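Local coordinates for protein hemoglobin subunit beta (Isurus oxyrinchus, PDB 3MKB) that binds haem and, as the beta subunit of the shark's tetrameric haemoglobin, probably carries oxygen in the blood, at residues V1-Q5 / K122-V126; V71-V76 / A130-Q134. All coordinates share one frame; numbering follows the deposited sequence.

Interaction 1. Residues V1-Q5 / K122-V126; sequences VHWTQ and KFFQV
Val1 and Val126 bring the two backbones to a CA–CA distance of 7.9 Å, where the extended N-terminal segment 1–5, which leads into helix 5–17, runs past the long C-terminal helix 114–132 of the globin fold. Lys122 reaches across. With CG anti to its backbone N (chi1 -176°) and every later torsion extended, its aliphatic chain slides over one face of the Trp3 indole, pointing the opposite way; CE sits 4.2 Å from the centroid of the six-membered ring, a CH-pi contact. Val1 CG2 also lies over that face, toward the rim, and meets Lys122 CE tip to tip at 3.6 Å. A lysine suits this place because its methylenes pack on the ring while its ammonium group escapes to polar partners, among them Glu7, with which it forms a salt bridge. The far end of the indole is apolar: Phe123 CA comes up to the ring edge, near its plane, 3.7 Å from CH2 of Trp3, and CZ2 touches Val126 CG2, while NE1 on the pyrrole side donates to the carbonyl of Glu68. Lys122 NZ finishes in a short hydrogen bond to His2 O, 2.6 Å long, in the carbonyl plane with a C=O...N angle of 156°.

Interaction 2. Residues V71-V76 / A130-Q134; sequences VKAEFV and AISSQ. With HEM (protoporphyrin IX containing Fe), chain F.
Val71 opens the contact: a chi1 of 178° turns its CG1 onto Ala130 CB, 3.6 Å away. The methyl of Ala130 also rests against Lys72 CA, and the small residue allows the backbones to approach to 4.3 Å between the CA atoms of Lys72 and Ala130. A water donates to Lys72 O at 2.7 Å and to Ala130 O at 2.6 Å, joining two carbonyls that each also accept a backbone N-H, that of Ser133 only weakly. The Lys72 chain bends so that CD passes Ser133 OG. Phe75 then turns inward: its CB packs on Ala130 CB, CD1 lies 3.9 Å from Ile131 CB, which comes at the ring edge, and CE1 meets the haem methyl CMB at 3.7 Å, again in the ring plane. Ile131 reaches the porphyrin too, with CD1 3.6 Å from C3B; a flat aromatic edge and a long aliphatic branch, both apolar, suit the haem's hydrocarbon periphery. With the ring of Phe75 cut back to an alanine, a gap is likely to open beside CMB, and Ile131 CB would lose the ring edge packed on it. Farther on, Val76 CG1 lies 3.7 Å from Gln134 OE1, the two side chains crossing at an angle. Val71 and Phe75 also pack on Ala64 of helix 50–65, while Ile131 touches helices 76–85 and 93–108.

Overall arrangement
Both interactions use helix 114–132, interaction 1 along its middle turns and interaction 2 at its C-terminal end, with centres 14 Å apart. They touch where Val126 CG1 packs on Val71 CB. The 1–5 / 122–126 contact lies at the surface, where a lysine can combine apolar cover for an indole with a direct hydrogen bond and a salt bridge. The 71–76 / 130–134 contact is partly buried: apolar side chains meet one another and the haem in its inner part, with Lys72, Ser133 and Gln134 toward its outer side; no direct hydrogen bond joins the segments, and a water links their carbonyls instead. One helix thus holds the N-terminal segment and the haem-lining segment 71–76.

Interaction 1. Residues V1-Q5 / K122-V126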
loop_
_atom_site.group_PDB
_atom_site.type_symbol
_atom_site.label_atom_id
_atom_site.label_comp_id
_atom_site.label_asym_id
_atom_site.label_seq_id
_atom_site.Cartn_x
_atom_site.Cartn_y
_atom_site.Cartn_z
ATOM N N VAL B 1 13.751 -17.669 -0.894
ATOM C CA VAL B 1 12.560 -18.055 -0.067
ATOM C C VAL B 1 12.808 -19.478 0.398
ATOM O O VAL B 1 13.167 -20.324 -0.425
ATOM C CB VAL B 1 11.225 -17.899 -0.894
ATOM C CG1 VAL B 1 11.212 -18.793 -2.122
ATOM C CG2 VAL B 1 9.961 -18.119 -0.027
ATOM N N HIS B 2 12.685 -19.707 1.708
ATOM C CA HIS B 2 12.647 -21.051 2.300
ATOM C C HIS B 2 11.181 -21.490 2.592
ATOM O O HIS B 2 10.350 -20.649 2.952
ATOM C CB HIS B 2 13.508 -21.078 3.568
ATOM C CG HIS B 2 14.967 -20.825 3.297
ATOM N ND1 HIS B 2 15.662 -19.758 3.836
ATOM C CD2 HIS B 2 15.852 -21.486 2.500
ATOM C CE1 HIS B 2 16.908 -19.775 3.390
ATOM N NE2 HIS B 2 17.052 -20.817 2.583
ATOM N N TRP B 3 10.884 -22.784 2.395
ATOM C CA TRP B 3 9.553 -23.378 2.550
ATOM C C TRP B 3 9.495 -24.508 3.604
ATOM O O TRP B 3 10.339 -25.401 3.631
ATOM C CB TRP B 3 9.100 -23.961 1.237
ATOM C CG TRP B 3 8.996 -22.991 0.069
ATOM C CD1 TRP B 3 9.919 -22.819 -0.940
ATOM C CD2 TRP B 3 7.883 -22.102 -0.240
ATOM N NE1 TRP B 3 9.456 -21.858 -1.853
ATOM C CE2 TRP B 3 8.215 -21.411 -1.445
ATOM C CE3 TRP B 3 6.627 -21.862 0.360
ATOM C CZ2 TRP B 3 7.334 -20.481 -2.053
ATOM C CZ3 TRP B 3 5.764 -20.881 -0.229
ATOM C CH2 TRP B 3 6.131 -20.227 -1.419
ATOM N N THR B 4 8.480 -24.513 4.454
ATOM C CA THR B 4 8.261 -25.697 5.301
ATOM C C THR B 4 7.619 -26.819 4.439
ATOM O O THR B 4 7.118 -26.539 3.364
ATOM C CB THR B 4 7.358 -25.335 6.444
ATOM O OG1 THR B 4 6.046 -25.148 5.915
ATOM C CG2 THR B 4 7.828 -24.052 7.064
ATOM N N GLN B 5 7.702 -28.079 4.866
ATOM C CA GLN B 5 7.013 -29.177 4.188
ATOM C C GLN B 5 5.490 -29.005 4.168
ATOM O O GLN B 5 4.861 -29.409 3.205
ATOM C CB GLN B 5 7.417 -30.562 4.754
ATOM C CG GLN B 5 8.909 -30.744 4.735
ATOM C CD GLN B 5 9.443 -30.868 3.339
ATOM O OE1 GLN B 5 8.829 -31.465 2.463
ATOM N NE2 GLN B 5 10.575 -30.292 3.117
ATOM N N LYS B 122 1.973 -16.274 1.294
ATOM C CA LYS B 122 3.407 -16.418 1.002
ATOM C C LYS B 122 3.591 -16.913 -0.464
ATOM O O LYS B 122 4.353 -16.331 -1.218
ATOM C CB LYS B 122 4.056 -17.393 1.984
ATOM C CG LYS B 122 5.557 -17.510 1.799
ATOM C CD LYS B 122 6.095 -18.699 2.659
ATOM C CE LYS B 122 7.591 -18.766 2.602
ATOM N NZ LYS B 122 8.033 -19.791 3.636
ATOM N N PHE B 123 2.907 -17.981 -0.824
ATOM C CA PHE B 123 2.984 -18.460 -2.200
ATOM C C PHE B 123 2.766 -17.330 -3.253
ATOM O O PHE B 123 3.580 -17.102 -4.110
ATOM C CB PHE B 123 1.982 -19.595 -2.444
ATOM C CG PHE B 123 1.988 -20.074 -3.874
ATOM C CD1 PHE B 123 3.151 -20.629 -4.424
ATOM C CD2 PHE B 123 0.844 -19.925 -4.663
ATOM C CE1 PHE B 123 3.164 -21.049 -5.791
ATOM C CE2 PHE B 123 0.805 -20.343 -5.991
ATOM C CZ PHE B 123 1.972 -20.915 -6.569
ATOM N N PHE B 124 1.662 -16.612 -3.125
ATOM C CA PHE B 124 1.337 -15.557 -4.052
ATOM C C PHE B 124 2.292 -14.355 -4.115
ATOM O O PHE B 124 2.475 -13.749 -5.167
ATOM C CB PHE B 124 -0.120 -15.157 -3.878
ATOM C CG PHE B 124 -1.108 -16.186 -4.409
ATOM C CD1 PHE B 124 -2.095 -16.705 -3.577
ATOM C CD2 PHE B 124 -1.060 -16.647 -5.745
ATOM C CE1 PHE B 124 -3.058 -17.633 -4.029
ATOM C CE2 PHE B 124 -2.037 -17.640 -6.203
ATOM C CZ PHE B 124 -2.994 -18.116 -5.358
ATOM N N GLN B 125 2.900 -14.014 -2.994
ATOM C CA GLN B 125 3.874 -12.925 -2.979
ATOM C C GLN B 125 5.150 -13.359 -3.743
ATOM O O GLN B 125 5.719 -12.581 -4.451
ATOM C CB GLN B 125 4.212 -12.525 -1.554
ATOM C CG GLN B 125 4.971 -11.153 -1.467
ATOM C CD GLN B 125 4.172 -9.982 -2.098
ATOM O OE1 GLN B 125 3.014 -9.730 -1.714
ATOM N NE2 GLN B 125 4.781 -9.291 -3.086
ATOM N N VAL B 126 5.565 -14.610 -3.594
ATOM C CA VAL B 126 6.647 -15.150 -4.414
ATOM C C VAL B 126 6.265 -15.065 -5.889
ATOM O O VAL B 126 7.058 -14.639 -6.722
ATOM C CB VAL B 126 6.978 -16.611 -4.028
ATOM C CG1 VAL B 126 7.994 -17.217 -4.964
ATOM C CG2 VAL B 126 7.534 -16.661 -2.672
#

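Interaction 2. Residues V71-V76 / A130-Q134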
loop_
_atom_site.group_PDB
_atom_site.type_symbol
_atom_site.label_atom_id
_atom_site.label_comp_id
_atom_site.label_asym_id
_atom_site.label_seq_id
_atom_site.Cartn_x
_atom_site.Cartn_y
_atom_site.Cartn_z
ATOM N N VAL B 71 11.046 -19.887 -8.694
ATOM C CA VAL B 71 9.946 -19.324 -9.474
ATOM C C VAL B 71 10.427 -18.153 -10.335
ATOM O O VAL B 71 10.089 -18.077 -11.514
ATOM C CB VAL B 71 8.721 -18.916 -8.599
ATOM C CG1 VAL B 71 7.617 -18.282 -9.447
ATOM C CG2 VAL B 71 8.171 -20.126 -7.851
ATOM N N LYS B 72 11.184 -17.254 -9.720
ATOM C CA LYS B 72 11.726 -16.059 -10.343
ATOM C C LYS B 72 12.294 -16.422 -11.735
ATOM O O LYS B 72 11.847 -15.892 -12.768
ATOM C CB LYS B 72 12.829 -15.523 -9.415
ATOM C CG LYS B 72 13.447 -14.146 -9.732
ATOM C CD LYS B 72 12.827 -12.985 -8.914
ATOM C CE LYS B 72 13.363 -12.868 -7.470
ATOM N NZ LYS B 72 13.182 -11.469 -6.927
ATOM N N ALA B 73 13.255 -17.357 -11.728
ATOM C CA ALA B 73 13.875 -17.887 -12.948
ATOM C C ALA B 73 12.899 -18.453 -14.029
ATOM O O ALA B 73 13.222 -18.404 -15.216
ATOM C CB ALA B 73 14.944 -18.926 -12.564
ATOM N N GLU B 74 11.723 -18.964 -13.647
ATOM C CA GLU B 74 10.801 -19.533 -14.643
ATOM C C GLU B 74 9.849 -18.474 -15.181
ATOM O O GLU B 74 9.120 -18.694 -16.168
ATOM C CB GLU B 74 10.009 -20.742 -14.104
ATOM C CG GLU B 74 10.770 -21.678 -13.115
ATOM C CD GLU B 74 11.663 -22.754 -13.757
ATOM O OE1 GLU B 74 11.392 -23.227 -14.899
ATOM O OE2 GLU B 74 12.632 -23.162 -13.086
ATOM N N PHE B 75 9.852 -17.311 -14.547
ATOM C CA PHE B 75 8.872 -16.317 -14.912
ATOM C C PHE B 75 9.444 -15.172 -15.773
ATOM O O PHE B 75 8.727 -14.223 -16.112
ATOM C CB PHE B 75 8.155 -15.814 -13.624
ATOM C CG PHE B 75 6.876 -16.546 -13.304
ATOM C CD1 PHE B 75 5.657 -15.858 -13.283
ATOM C CD2 PHE B 75 6.870 -17.922 -13.022
ATOM C CE1 PHE B 75 4.444 -16.502 -13.004
ATOM C CE2 PHE B 75 5.660 -18.579 -12.738
ATOM C CZ PHE B 75 4.441 -17.862 -12.720
ATOM N N VAL B 76 10.729 -15.272 -16.144
ATOM C CA VAL B 76 11.394 -14.195 -16.920
ATOM C C VAL B 76 10.604 -13.769 -18.149
ATOM O O VAL B 76 10.256 -12.578 -18.299
ATOM C CB VAL B 76 12.905 -14.488 -17.254
ATOM C CG1 VAL B 76 13.629 -13.191 -17.633
ATOM C CG2 VAL B 76 13.598 -15.067 -16.084
ATOM N N ALA B 130 7.949 -12.606 -8.725
ATOM C CA ALA B 130 8.482 -13.251 -9.937
ATOM C C ALA B 130 7.979 -12.601 -11.237
ATOM O O ALA B 130 8.768 -12.315 -12.155
ATOM C CB ALA B 130 8.145 -14.704 -9.930
ATOM N N ILE B 131 6.664 -12.383 -11.313
ATOM C CA ILE B 131 6.049 -11.767 -12.467
ATOM C C ILE B 131 6.276 -10.222 -12.531
ATOM O O ILE B 131 6.166 -9.609 -13.616
ATOM C CB ILE B 131 4.552 -12.158 -12.593
ATOM C CG1 ILE B 131 4.061 -11.967 -14.036
ATOM C CG2 ILE B 131 3.693 -11.494 -11.430
ATOM C CD1 ILE B 131 2.618 -12.435 -14.286
ATOM N N SER B 132 6.676 -9.626 -11.410
ATOM C CA SER B 132 7.056 -8.199 -11.369
ATOM C C SER B 132 8.512 -7.893 -11.678
ATOM O O SER B 132 8.863 -6.727 -11.862
ATOM C CB SER B 132 6.706 -7.565 -10.018
ATOM O OG SER B 132 5.347 -7.765 -9.712
ATOM N N SER B 133 9.347 -8.920 -11.779
ATOM C CA SER B 133 10.796 -8.709 -11.746
ATOM C C SER B 133 11.365 -7.989 -12.985
ATOM O O SER B 133 12.350 -7.256 -12.896
ATOM C CB SER B 133 11.538 -10.031 -11.495
ATOM O OG SER B 133 12.928 -9.772 -11.237
ATOM N N GLN B 134 10.693 -8.121 -14.126
ATOM C CA GLN B 134 11.170 -7.462 -15.338
ATOM C C GLN B 134 10.527 -6.126 -15.639
ATOM O O GLN B 134 10.638 -5.633 -16.765
ATOM C CB GLN B 134 10.959 -8.394 -16.518
ATOM C CG GLN B 134 11.690 -9.718 -16.313
ATOM C CD GLN B 134 13.209 -9.529 -16.209
ATOM O OE1 GLN B 134 13.877 -10.212 -15.414
ATOM N NE2 GLN B 134 13.764 -8.606 -17.023
HETATM C CHA HEM F . -1.169 -13.347 -20.343
HETATM C CHB HEM F . 0.193 -15.489 -16.242
HETATM C CHC HEM F . -1.642 -11.762 -13.868
HETATM C CHD HEM F . -3.281 -9.700 -17.980
HETATM C C1A HEM F . -0.585 -14.165 -19.427
HETATM C C2A HEM F . 0.233 -15.279 -19.771
HETATM C C3A HEM F . 0.588 -15.876 -18.648
HETATM C C4A HEM F . 0.018 -15.154 -17.568
HETATM C CMA HEM F . 1.478 -17.132 -18.539
HETATM C CAA HEM F . 0.605 -15.740 -21.200
HETATM C CBA HEM F . 1.794 -14.946 -21.726
HETATM C CGA HEM F . 2.200 -15.538 -23.067
HETATM O O1A HEM F . 2.885 -16.591 -23.093
HETATM O O2A HEM F . 1.835 -14.961 -24.106
HETATM C C1B HEM F . -0.178 -14.702 -15.208
HETATM C C2B HEM F . 0.036 -14.964 -13.787
HETATM C C3B HEM F . -0.496 -13.908 -13.144
HETATM C C4B HEM F . -1.044 -12.964 -14.127
HETATM C CMB HEM F . 0.718 -16.199 -13.112
HETATM C CAB HEM F . -0.519 -13.695 -11.623
HETATM C CBB HEM F . -0.029 -12.521 -11.200
HETATM C C1C HEM F . -2.271 -10.901 -14.771
HETATM C C2C HEM F . -3.077 -9.745 -14.445
HETATM C C3C HEM F . -3.538 -9.213 -15.567
HETATM C C4C HEM F . -3.026 -9.974 -16.662
HETATM C CMC HEM F . -3.423 -9.204 -13.057
HETATM C CAC HEM F . -4.424 -7.953 -15.705
HETATM C CBC HEM F . -5.471 -7.724 -14.876
HETATM C C1D HEM F . -2.930 -10.519 -19.005
HETATM C C2D HEM F . -3.299 -10.375 -20.400
HETATM C C3D HEM F . -2.626 -11.538 -21.105
HETATM C C4D HEM F . -1.926 -12.261 -20.082
HETATM C CMD HEM F . -4.191 -9.293 -21.040
HETATM C CAD HEM F . -2.653 -11.932 -22.603
HETATM C CBD HEM F . -3.908 -12.707 -22.933
HETATM C CGD HEM F . -3.930 -12.797 -24.468
HETATM O O1D HEM F . -3.798 -13.934 -24.993
HETATM O O2D HEM F . -4.069 -11.762 -25.211
HETATM N NA HEM F . -0.718 -14.096 -18.052
HETATM N NB HEM F . -0.809 -13.497 -15.367
HETATM N NC HEM F . -2.255 -11.018 -16.153
HETATM N ND HEM F . -2.114 -11.623 -18.873
HETATM FE FE HEM F . -1.400 -12.447 -17.094
HETATM O O HOH W 1 10.733 -13.521 -13.356
HETATM O O HOH W 2 -3.359 -13.285 -16.535
#